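PDB 3GO6: ribokinase RBSK from Mycobacterium tuberculosis, which probably phosphorylates D-ribose at O-5 with ATP and magnesium, giving D-ribose 5-phosphate for nucleotide and amino acid synthesis or the pentose phosphate pathway. Local coordinates for residues R163-Q166 with V171-V174. Numbering follows the deposited sequence.
Sequences RAAQ and VVMV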
loop_
_atom_site.group_PDB
_atom_site.type_symbol
_atom_site.label_atom_id
_atom_site.label_comp_id
_atom_site.label_asym_id
_atom_site.label_seq_id
_atom_site.Cartn_x
_atom_site.Cartn_y
_atom_site.Cartn_z
ATOM N N ARG A 163 12.737 27.288 16.859
ATOM C CA ARG A 163 12.883 28.516 17.666
ATOM C C ARG A 163 13.249 28.210 19.116
ATOM O O ARG A 163 14.112 28.886 19.693
ATOM C CB ARG A 163 11.626 29.379 17.597
ATOM C CG ARG A 163 11.500 30.134 16.293
ATOM C CD ARG A 163 10.097 30.673 16.089
ATOM N NE ARG A 163 10.077 31.566 14.937
ATOM C CZ ARG A 163 8.979 32.010 14.336
ATOM N NH1 ARG A 163 7.775 31.645 14.766
ATOM N NH2 ARG A 163 9.092 32.815 13.287
ATOM N N ALA A 164 12.610 27.188 19.694
ATOM C CA ALA A 164 12.972 26.708 21.040
ATOM C C ALA A 164 14.413 26.196 21.090
ATOM O O ALA A 164 15.200 26.617 21.941
ATOM C CB ALA A 164 12.011 25.634 21.491
ATOM N N ALA A 165 14.769 25.308 20.161
ATOM C CA ALA A 165 16.130 24.796 20.082
ATOM C C ALA A 165 17.154 25.922 19.961
ATOM O O ALA A 165 18.181 25.903 20.638
ATOM C CB ALA A 165 16.283 23.811 18.904
ATOM N N GLN A 166 16.880 26.899 19.103
ATOM C CA GLN A 166 17.850 27.966 18.876
ATOM C C GLN A 166 18.065 28.858 20.102
ATOM O O GLN A 166 19.191 29.290 20.369
ATOM C CB GLN A 166 17.478 28.818 17.669
ATOM C CG GLN A 166 18.703 29.419 17.016
ATOM C CD GLN A 166 18.455 29.808 15.588
ATOM O OE1 GLN A 166 17.572 30.617 15.312
ATOM N NE2 GLN A 166 19.240 29.241 14.660
ATOM N N VAL A 171 21.860 23.146 17.747
ATOM C CA VAL A 171 21.875 23.161 16.289
ATOM C C VAL A 171 20.465 22.923 15.704
ATOM O O VAL A 171 19.793 21.958 16.065
ATOM C CB VAL A 171 22.844 22.096 15.734
ATOM C CG1 VAL A 171 22.791 22.054 14.191
ATOM C CG2 VAL A 171 24.261 22.356 16.234
ATOM N N VAL A 172 20.026 23.801 14.805
ATOM C CA VAL A 172 18.785 23.580 14.070
ATOM C C VAL A 172 19.115 22.891 12.737
ATOM O O VAL A 172 19.715 23.486 11.846
ATOM C CB VAL A 172 17.972 24.875 13.842
ATOM C CG1 VAL A 172 16.747 24.582 13.003
ATOM C CG2 VAL A 172 17.562 25.500 15.189
ATOM N N MET A 173 18.705 21.631 12.619
ATOM C CA MET A 173 18.986 20.826 11.435
ATOM C C MET A 173 17.671 20.359 10.815
ATOM O O MET A 173 16.860 19.688 11.480
ATOM C CB MET A 173 19.885 19.643 11.834
ATOM C CG MET A 173 20.360 18.749 10.658
ATOM S SD MET A 173 21.449 17.393 11.177
ATOM C CE MET A 173 22.964 18.287 11.533
ATOM N N VAL A 174 17.444 20.729 9.558
ATOM C CA VAL A 174 16.189 20.456 8.881
ATOM C C VAL A 174 16.439 19.577 7.672
ATOM O O VAL A 174 17.268 19.893 6.809
ATOM C CB VAL A 174 15.461 21.772 8.444
ATOM C CG1 VAL A 174 14.137 21.474 7.705
ATOM C CG2 VAL A 174 15.216 22.668 9.656
#
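Val172 sets CG1 anti to its backbone N (chi1 177°), which leaves CG2 beside that N and directed at the helix, where Gln166 and Ala165 receive it. Gln166 also turns CG anti to its own N; with chi1 at -152° and the chain extended beyond CG, its side chain reaches past the valine methyl and brings NE2 against it. The two side chains cross at about a right angle, with the valine methyl meeting the flank of the glutamine. CG2 of Val172 lies 4.1 Å from Gln166 CB and an equal 4.1 Å from Gln166 NE2, one contact at the root of the side chain and the other at its amide end. The methyl lies over the face of the amide, above NE2 and clear of the plane in which the N-H groups point, so this approach is van der Waals contact. The same methyl comes within 4.3 Å of Ala165 CB, whose bond from CA points at the strand. The nearest CA atoms, those of Gln166 and Val172, are 6.6 Å apart. Every side-chain approach within 4.5 Å runs through this one methyl, and the contact buries a modest 130 Å². Polar groups find their partners elsewhere: Gln166 NE2 bonds to the carbonyl O of Ile192, and Val172 N to OD2 of Asp194, so residues just before strand 195-199 bond to both the end of the helix and the start of the strand. This is the joint of a beta-alpha-beta crossover, in which strand 146-149 leads into helix 155-167 and a short connection returns the chain as strand 171-175. Ala165 also touches Leu147, so the helix packs across both parallel strands; strand 171-175 lies between 146-149 and 195-199 in the large sheet of this PfkB-family kinase, with helix 183-192 beside helix 155-167.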